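Local coordinates for xylose isomerase domain protein (Alicyclobacillus acidocaldarius subsp. acidocaldarius, PDB 3U0H), which is a TIM-barrel protein of the xylose isomerase-like family that probably acts as an isomerase, although its substrate is not established, at residues V114-Q119 with Y153-S158; T164-I169 with P198-Y203. One frame throughout, in Å; residues are numbered along the deposited sequence.

Contact 1 of 2, residues V114-Q119 with Y153-S158; sequences VRYISQ and YPFVQS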
ATOM      1  N   VAL A 114      -1.272  -8.119 -23.275  1.00 19.09           N
ATOM      2  CA  VAL A 114      -1.574  -7.081 -22.336  1.00 19.53           C
ATOM      3  C   VAL A 114      -2.664  -7.540 -21.376  1.00 20.59           C
ATOM      4  O   VAL A 114      -2.564  -7.271 -20.169  1.00 20.76           O
ATOM      5  CB  VAL A 114      -1.939  -5.740 -22.971  1.00 20.22           C
ATOM      6  CG1 VAL A 114      -3.134  -5.847 -23.907  1.00 18.14           C
ATOM      7  CG2 VAL A 114      -2.152  -4.715 -21.840  1.00 19.94           C
ATOM      8  N   ARG A 115      -3.644  -8.292 -21.893  1.00 20.17           N
ATOM      9  CA  ARG A 115      -4.741  -8.858 -21.090  1.00 21.29           C
ATOM     10  C   ARG A 115      -4.246  -9.968 -20.157  1.00 21.12           C
ATOM     11  O   ARG A 115      -4.582 -10.012 -18.986  1.00 19.23           O
ATOM     12  CB  ARG A 115      -5.819  -9.485 -21.991  1.00 24.58           C
ATOM     13  CG  ARG A 115      -6.288  -8.590 -23.163  1.00 31.49           C
ATOM     14  CD  ARG A 115      -7.605  -7.901 -22.886  1.00 35.53           C
ATOM     15  NE  ARG A 115      -7.935  -6.922 -23.921  1.00 40.59           N
ATOM     16  CZ  ARG A 115      -9.160  -6.701 -24.398  1.00 40.97           C
ATOM     17  NH1 ARG A 115     -10.186  -7.406 -23.966  1.00 44.26           N
ATOM     18  NH2 ARG A 115      -9.362  -5.775 -25.321  1.00 42.41           N
ATOM     19  N   TYR A 116      -3.482 -10.880 -20.701  1.00 18.96           N
ATOM     20  CA  TYR A 116      -3.201 -12.103 -20.010  1.00 20.39           C
ATOM     21  C   TYR A 116      -2.279 -11.784 -18.857  1.00 20.24           C
ATOM     22  O   TYR A 116      -2.531 -12.161 -17.728  1.00 20.87           O
ATOM     23  CB  TYR A 116      -2.510 -13.052 -20.975  1.00 19.89           C
ATOM     24  CG  TYR A 116      -2.045 -14.315 -20.375  1.00 21.13           C
ATOM     25  CD1 TYR A 116      -0.792 -14.440 -19.860  1.00 20.97           C
ATOM     26  CD2 TYR A 116      -2.866 -15.428 -20.335  1.00 23.05           C
ATOM     27  CE1 TYR A 116      -0.354 -15.638 -19.326  1.00 20.49           C
ATOM     28  CE2 TYR A 116      -2.423 -16.636 -19.801  1.00 22.06           C
ATOM     29  CZ  TYR A 116      -1.151 -16.728 -19.312  1.00 20.83           C
ATOM     30  OH  TYR A 116      -0.707 -17.921 -18.744  1.00 25.36           O
ATOM     31  N   ILE A 117      -1.236 -11.033 -19.177  1.00 19.37           N
ATOM     32  CA  ILE A 117      -0.167 -10.686 -18.251  1.00 18.90           C
ATOM     33  C   ILE A 117      -0.672  -9.719 -17.200  1.00 18.61           C
ATOM     34  O   ILE A 117      -0.347  -9.891 -16.038  1.00 17.42           O
ATOM     35  CB  ILE A 117       1.082 -10.057 -18.949  1.00 17.61           C
ATOM     36  CG1 ILE A 117       1.665 -11.055 -19.946  1.00 18.12           C
ATOM     37  CG2 ILE A 117       2.151  -9.687 -17.965  1.00 18.66           C
ATOM     38  CD1 ILE A 117       2.937 -10.628 -20.714  1.00 18.40           C
ATOM     39  N   SER A 118      -1.467  -8.727 -17.582  1.00 18.19           N
ATOM     40  CA  SER A 118      -1.949  -7.756 -16.609  1.00 18.14           C
ATOM     41  C   SER A 118      -2.911  -8.386 -15.568  1.00 20.58           C
ATOM     42  O   SER A 118      -2.778  -8.116 -14.348  1.00 19.20           O
ATOM     43  CB  SER A 118      -2.692  -6.626 -17.297  1.00 18.94           C
ATOM     44  OG  SER A 118      -1.889  -5.970 -18.244  1.00 17.00           O
ATOM     45  N   GLN A 119      -3.868  -9.212 -16.053  1.00 18.21           N
ATOM     46  CA  GLN A 119      -4.817  -9.807 -15.161  1.00 18.72           C
ATOM     47  C   GLN A 119      -4.057 -10.759 -14.223  1.00 18.94           C
ATOM     48  O   GLN A 119      -4.304 -10.800 -12.988  1.00 18.39           O
ATOM     49  CB  GLN A 119      -5.914 -10.565 -15.911  1.00 17.79           C
ATOM     50  CG  GLN A 119      -6.923 -11.131 -14.972  1.00 19.02           C
ATOM     51  CD  GLN A 119      -8.045 -11.909 -15.651  1.00 19.84           C
ATOM     52  OE1 GLN A 119      -7.987 -13.158 -15.802  1.00 20.98           O
ATOM     53  NE2 GLN A 119      -9.076 -11.203 -16.002  1.00 16.34           N
ATOM     54  N   TYR A 153       2.252 -16.530 -28.197  1.00 22.63           N
ATOM     55  CA  TYR A 153       3.072 -15.510 -27.486  1.00 23.33           C
ATOM     56  C   TYR A 153       3.951 -16.093 -26.316  1.00 22.81           C
ATOM     57  O   TYR A 153       3.546 -17.086 -25.680  1.00 21.10           O
ATOM     58  CB  TYR A 153       2.166 -14.415 -26.918  1.00 23.04           C
ATOM     59  CG  TYR A 153       1.317 -13.706 -27.945  1.00 23.83           C
ATOM     60  CD1 TYR A 153       1.895 -12.822 -28.855  1.00 23.72           C
ATOM     61  CD2 TYR A 153      -0.053 -13.888 -27.979  1.00 24.87           C
ATOM     62  CE1 TYR A 153       1.138 -12.145 -29.796  1.00 24.69           C
ATOM     63  CE2 TYR A 153      -0.831 -13.217 -28.924  1.00 24.97           C
ATOM     64  CZ  TYR A 153      -0.219 -12.344 -29.811  1.00 26.03           C
ATOM     65  OH  TYR A 153      -0.966 -11.684 -30.741  1.00 28.08           O
ATOM     66  N   PRO A 154       5.177 -15.523 -26.101  1.00 21.24           N
ATOM     67  CA  PRO A 154       5.991 -15.995 -24.997  1.00 20.11           C
ATOM     68  C   PRO A 154       5.522 -15.411 -23.691  1.00 22.67           C
ATOM     69  O   PRO A 154       5.056 -14.262 -23.685  1.00 22.10           O
ATOM     70  CB  PRO A 154       7.395 -15.427 -25.304  1.00 19.77           C
ATOM     71  CG  PRO A 154       7.152 -14.282 -26.250  1.00 20.90           C
ATOM     72  CD  PRO A 154       6.008 -14.791 -27.093  1.00 21.00           C
ATOM     73  N   PHE A 155       5.603 -16.225 -22.624  1.00 21.16           N
ATOM     74  CA  PHE A 155       5.509 -15.727 -21.266  1.00 23.82           C
ATOM     75  C   PHE A 155       6.801 -16.023 -20.492  1.00 23.85           C
ATOM     76  O   PHE A 155       7.851 -15.898 -21.075  1.00 28.57           O
ATOM     77  CB  PHE A 155       4.242 -16.226 -20.573  1.00 22.43           C
ATOM     78  CG  PHE A 155       3.927 -15.522 -19.322  1.00 22.52           C
ATOM     79  CD1 PHE A 155       4.107 -14.129 -19.212  1.00 21.97           C
ATOM     80  CD2 PHE A 155       3.522 -16.228 -18.210  1.00 22.10           C
ATOM     81  CE1 PHE A 155       3.832 -13.469 -18.033  1.00 21.89           C
ATOM     82  CE2 PHE A 155       3.255 -15.543 -17.029  1.00 21.44           C
ATOM     83  CZ  PHE A 155       3.381 -14.160 -16.964  1.00 20.41           C
ATOM     84  N   VAL A 156       6.744 -16.436 -19.239  1.00 22.92           N
ATOM     85  CA  VAL A 156       7.947 -16.685 -18.433  1.00 22.90           C
ATOM     86  C   VAL A 156       8.585 -18.023 -18.755  1.00 23.96           C
ATOM     87  O   VAL A 156       7.936 -19.051 -18.621  1.00 25.49           O
ATOM     88  CB  VAL A 156       7.626 -16.638 -16.919  1.00 21.44           C
ATOM     89  CG1 VAL A 156       8.811 -17.056 -16.031  1.00 18.33           C
ATOM     90  CG2 VAL A 156       7.173 -15.221 -16.567  1.00 22.11           C
ATOM     91  N   GLN A 157       9.885 -18.004 -19.076  1.00 25.36           N
ATOM     92  CA  GLN A 157      10.657 -19.225 -19.451  1.00 23.69           C
ATOM     93  C   GLN A 157      11.950 -19.398 -18.700  1.00 25.36           C
ATOM     94  O   GLN A 157      12.757 -20.311 -19.005  1.00 25.11           O
ATOM     95  CB  GLN A 157      10.947 -19.223 -20.946  1.00 21.99           C
ATOM     96  CG  GLN A 157       9.657 -19.325 -21.750  1.00 21.18           C
ATOM     97  CD  GLN A 157       9.836 -19.042 -23.209  1.00 19.89           C
ATOM     98  OE1 GLN A 157      10.951 -18.960 -23.721  1.00 18.68           O
ATOM     99  NE2 GLN A 157       8.719 -18.922 -23.900  1.00 19.44           N
ATOM    100  N   SER A 158      12.086 -18.606 -17.639  1.00 25.83           N
ATOM    101  CA  SER A 158      13.329 -18.526 -16.914  1.00 24.95           C
ATOM    102  C   SER A 158      13.199 -17.676 -15.668  1.00 23.36           C
ATOM    103  O   SER A 158      12.277 -16.865 -15.528  1.00 24.31           O
ATOM    104  CB  SER A 158      14.384 -17.858 -17.794  1.00 24.64           C
ATOM    105  OG  SER A 158      14.096 -16.439 -17.887  1.00 23.86           O
TER
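The F155 ring is filled on both faces. On one face stands the edge of the Y116 ring. Y116 CE1 lies 4.1 Å from F155 CD2, above the F155 ring plane and displaced toward the rim. The planes are turned 85° apart with centroids 5.6 Å apart, so this is a T-shaped (edge-to-face) pair with Y116 as the edge. The opposite face carries V156 CG2, from the next residue in the chain, over its centre. I117 approaches the ring obliquely. Its CG1 comes to 3.8 Å from F155 CE1, and its CD1 reaches F155 CD1 at 4.0 Å. I117 has CG1 anti to its carbonyl carbon (chi1 -61°), and the straight chain beyond it brings CD1 up to the phenyl. Y116 and I117 are neighbours on helix 113-131, and together they seat the ring that follows strand 153-154. M109 and L120 add further packing around F155. R115, on the same helix turn but far from F155, forms a salt bridge with D161 of a second subunit. All three touching residues are buried and meet through carbon atoms alone. The join therefore rests on apolar packing and the weak electrostatics of the aromatic pair.

Contact 2 of 2, residues T164-I169 with P198-Y203; sequences TFWEAI and PEKVVY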
ATOM      1  N   THR A 164      11.477 -10.099 -13.768  1.00 20.86           N
ATOM      2  CA  THR A 164      10.790  -8.909 -14.302  1.00 21.36           C
ATOM      3  C   THR A 164       9.301  -9.006 -13.941  1.00 21.30           C
ATOM      4  O   THR A 164       8.661  -8.006 -13.642  1.00 21.59           O
ATOM      5  CB  THR A 164      10.965  -8.730 -15.801  1.00 21.92           C
ATOM      6  OG1 THR A 164      10.282  -9.820 -16.470  1.00 23.44           O
ATOM      7  CG2 THR A 164      12.491  -8.745 -16.172  1.00 21.55           C
ATOM      8  N   PHE A 165       8.761 -10.206 -13.858  1.00 21.40           N
ATOM      9  CA  PHE A 165       7.302 -10.361 -13.619  1.00 20.23           C
ATOM     10  C   PHE A 165       6.950  -9.980 -12.185  1.00 20.74           C
ATOM     11  O   PHE A 165       5.905  -9.368 -11.973  1.00 22.00           O
ATOM     12  CB  PHE A 165       6.841 -11.755 -14.004  1.00 20.02           C
ATOM     13  CG  PHE A 165       5.348 -11.989 -13.890  1.00 19.88           C
ATOM     14  CD1 PHE A 165       4.437 -11.136 -14.492  1.00 18.22           C
ATOM     15  CD2 PHE A 165       4.870 -13.100 -13.230  1.00 17.76           C
ATOM     16  CE1 PHE A 165       3.091 -11.364 -14.403  1.00 16.82           C
ATOM     17  CE2 PHE A 165       3.502 -13.308 -13.122  1.00 19.19           C
ATOM     18  CZ  PHE A 165       2.615 -12.444 -13.717  1.00 17.35           C
ATOM     19  N   TRP A 166       7.859 -10.232 -11.228  1.00 21.93           N
ATOM     20  CA  TRP A 166       7.763  -9.643  -9.877  1.00 20.78           C
ATOM     21  C   TRP A 166       7.456  -8.171  -9.839  1.00 19.57           C
ATOM     22  O   TRP A 166       6.767  -7.699  -8.991  1.00 21.45           O
ATOM     23  CB  TRP A 166       9.032  -9.898  -9.043  1.00 20.93           C
ATOM     24  CG  TRP A 166       9.319 -11.360  -8.785  1.00 21.90           C
ATOM     25  CD1 TRP A 166       8.425 -12.432  -8.852  1.00 22.06           C
ATOM     26  CD2 TRP A 166      10.578 -11.936  -8.328  1.00 21.76           C
ATOM     27  NE1 TRP A 166       9.027 -13.596  -8.510  1.00 22.88           N
ATOM     28  CE2 TRP A 166      10.358 -13.378  -8.255  1.00 23.91           C
ATOM     29  CE3 TRP A 166      11.854 -11.427  -8.089  1.00 23.08           C
ATOM     30  CZ2 TRP A 166      11.364 -14.262  -7.871  1.00 23.67           C
ATOM     31  CZ3 TRP A 166      12.861 -12.332  -7.708  1.00 24.66           C
ATOM     32  CH2 TRP A 166      12.612 -13.722  -7.590  1.00 22.92           C
ATOM     33  N   GLU A 167       7.977  -7.409 -10.741  1.00 21.37           N
ATOM     34  CA  GLU A 167       7.710  -5.973 -10.754  1.00 23.96           C
ATOM     35  C   GLU A 167       6.250  -5.699 -11.113  1.00 21.70           C
ATOM     36  O   GLU A 167       5.658  -4.806 -10.600  1.00 20.87           O
ATOM     37  CB  GLU A 167       8.611  -5.300 -11.800  1.00 26.18           C
ATOM     38  CG  GLU A 167      10.123  -5.413 -11.550  1.00 29.41           C
ATOM     39  CD  GLU A 167      10.984  -4.726 -12.643  1.00 32.45           C
ATOM     40  OE1 GLU A 167      10.562  -3.683 -13.227  1.00 28.27           O
ATOM     41  OE2 GLU A 167      12.102  -5.249 -12.921  1.00 35.82           O
ATOM     42  N   ALA A 168       5.677  -6.494 -12.017  1.00 22.81           N
ATOM     43  CA  ALA A 168       4.273  -6.276 -12.441  1.00 21.49           C
ATOM     44  C   ALA A 168       3.373  -6.509 -11.232  1.00 20.44           C
ATOM     45  O   ALA A 168       2.472  -5.729 -10.942  1.00 18.81           O
ATOM     46  CB  ALA A 168       3.906  -7.216 -13.610  1.00 18.80           C
ATOM     47  N   ILE A 169       3.684  -7.588 -10.507  1.00 19.01           N
ATOM     48  CA  ILE A 169       2.893  -8.045  -9.378  1.00 18.49           C
ATOM     49  C   ILE A 169       2.985  -7.005  -8.245  1.00 18.21           C
ATOM     50  O   ILE A 169       1.986  -6.666  -7.632  1.00 18.49           O
ATOM     51  CB  ILE A 169       3.383  -9.455  -8.849  1.00 18.55           C
ATOM     52  CG1 ILE A 169       3.298 -10.565  -9.945  1.00 19.21           C
ATOM     53  CG2 ILE A 169       2.592  -9.814  -7.585  1.00 17.85           C
ATOM     54  CD1 ILE A 169       4.049 -11.908  -9.653  1.00 18.27           C
ATOM     55  N   PRO A 198      17.634 -14.792  -0.068  1.00 24.18           N
ATOM     56  CA  PRO A 198      17.192 -16.045   0.536  1.00 25.11           C
ATOM     57  C   PRO A 198      15.694 -16.170   0.565  1.00 25.54           C
ATOM     58  O   PRO A 198      15.155 -17.267   0.395  1.00 21.12           O
ATOM     59  CB  PRO A 198      17.659 -15.956   1.997  1.00 24.14           C
ATOM     60  CG  PRO A 198      18.560 -14.753   2.088  1.00 25.05           C
ATOM     61  CD  PRO A 198      18.620 -14.064   0.762  1.00 25.69           C
ATOM     62  N   GLU A 199      15.044 -15.042   0.831  1.00 23.69           N
ATOM     63  CA  GLU A 199      13.628 -15.059   1.017  1.00 25.05           C
ATOM     64  C   GLU A 199      12.942 -15.266  -0.337  1.00 25.49           C
ATOM     65  O   GLU A 199      11.752 -15.609  -0.373  1.00 24.18           O
ATOM     66  CB  GLU A 199      13.122 -13.779   1.684  1.00 25.07           C
ATOM     67  CG  GLU A 199      13.248 -12.516   0.824  1.00 25.84           C
ATOM     68  CD  GLU A 199      14.572 -11.829   1.060  1.00 27.24           C
ATOM     69  OE1 GLU A 199      15.424 -12.479   1.737  1.00 25.60           O
ATOM     70  OE2 GLU A 199      14.727 -10.649   0.630  1.00 26.15           O
ATOM     71  N   LYS A 200      13.690 -15.120  -1.431  1.00 23.03           N
ATOM     72  CA  LYS A 200      13.110 -15.359  -2.769  1.00 23.33           C
ATOM     73  C   LYS A 200      13.124 -16.822  -3.238  1.00 22.56           C
ATOM     74  O   LYS A 200      12.376 -17.199  -4.173  1.00 21.72           O
ATOM     75  CB  LYS A 200      13.766 -14.477  -3.781  1.00 24.86           C
ATOM     76  CG  LYS A 200      13.512 -13.022  -3.509  1.00 25.08           C
ATOM     77  CD  LYS A 200      12.089 -12.633  -3.834  1.00 27.45           C
ATOM     78  CE  LYS A 200      11.935 -11.090  -3.819  1.00 30.44           C
ATOM     79  NZ  LYS A 200      11.073 -10.692  -2.651  1.00 32.70           N
ATOM     80  N   VAL A 201      13.895 -17.666  -2.540  1.00 20.01           N
ATOM     81  CA  VAL A 201      13.802 -19.114  -2.721  1.00 19.35           C
ATOM     82  C   VAL A 201      12.743 -19.661  -1.729  1.00 20.87           C
ATOM     83  O   VAL A 201      13.019 -19.857  -0.504  1.00 19.38           O
ATOM     84  CB  VAL A 201      15.145 -19.816  -2.534  1.00 19.55           C
ATOM     85  CG1 VAL A 201      15.020 -21.272  -2.984  1.00 21.54           C
ATOM     86  CG2 VAL A 201      16.254 -19.115  -3.298  1.00 19.50           C
ATOM     87  N   VAL A 202      11.529 -19.861  -2.256  1.00 19.74           N
ATOM     88  CA  VAL A 202      10.363 -20.191  -1.452  1.00 19.44           C
ATOM     89  C   VAL A 202      10.286 -21.706  -1.275  1.00 21.52           C
ATOM     90  O   VAL A 202       9.966 -22.166  -0.200  1.00 21.06           O
ATOM     91  CB  VAL A 202       9.075 -19.650  -2.121  1.00 19.72           C
ATOM     92  CG1 VAL A 202       7.816 -20.021  -1.324  1.00 19.27           C
ATOM     93  CG2 VAL A 202       9.147 -18.107  -2.292  1.00 18.60           C
ATOM     94  N   TYR A 203      10.532 -22.474  -2.349  1.00 21.52           N
ATOM     95  CA  TYR A 203      10.398 -23.898  -2.308  1.00 22.51           C
ATOM     96  C   TYR A 203      11.192 -24.466  -3.481  1.00 23.63           C
ATOM     97  O   TYR A 203      11.477 -23.777  -4.438  1.00 24.47           O
ATOM     98  CB  TYR A 203       8.889 -24.272  -2.326  1.00 24.31           C
ATOM     99  CG  TYR A 203       8.497 -25.751  -2.157  1.00 22.82           C
ATOM    100  CD1 TYR A 203       9.029 -26.524  -1.134  1.00 23.32           C
ATOM    101  CD2 TYR A 203       7.552 -26.348  -3.005  1.00 24.52           C
ATOM    102  CE1 TYR A 203       8.684 -27.860  -1.000  1.00 24.85           C
ATOM    103  CE2 TYR A 203       7.156 -27.688  -2.851  1.00 24.08           C
ATOM    104  CZ  TYR A 203       7.734 -28.432  -1.853  1.00 24.56           C
ATOM    105  OH  TYR A 203       7.391 -29.760  -1.675  1.00 30.46           O
TER
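K200 lays its aliphatic chain over one face of the W166 indole, and this pair alone makes the contact. The segment starts two residues earlier, at P198, and E199 follows in the same short 3-10 turn. P198 packs on R91 of a third subunit, and the E199 carboxylate forms a salt bridge with that arginine through OE2. K200 comes next, and its CB points toward the helix. K200 CB lies 4.1 Å from W166 CH2. K200 CD sits 3.9 Å from W166 CH2. It is a CH-pi donor over the six-membered ring, with K200 CD 4.2 Å from the W166 ring centroid. The approach is 22° off the ring normal. K200 CE passes W166 CZ3 at 4.2 Å. A bend at chi2 (-73°) turns the lysine chain across the indole, and the two side chains run past each other in opposite directions. K200 NZ is 5.8 Å from the centroid of the same W166 ring, so any cation-pi attraction is weak at most. W166 NE1 gives a weak hydrogen bond to G175 O, which links the indole to strand 174-179. V201 closes the 3-10 turn, with V201 N 3.2 Å from P198 O, and its CB points away from the helix. K200 and V202 both pair with A176 through the backbone, which ties the segment to strand 174-179. The arrangement belongs to the outer layer of a TIM barrel: W166 of helix 159-169 reaches over strand 174-179 to the 3-10 turn that leads into the next parallel strand, 201-206.

How the contacts relate
From the N terminus, helix 113-131 comes first and leads into barrel strand 137-141. The chain then returns at 153-158, where contact 1 closes a loop of 33 residues. Helix 159-169 follows and opens contact 2, which closes a loop of 28 residues at the start of strand 201-206. The contacts are in series and neither nest nor cross. They still touch: F165 on segment 164-169 packs its CZ 3.8 Å from F155 CZ and its CE1 4.0 Å from I117 CG2. Contact 1 ties helix 113-131 to the long connection between strand 137-141 and helix 159-169, whose strand 153-154 pairs with 108-109 outside the barrel. Contact 2 ties the next helix to the barrel wall. Both touch the second subunit.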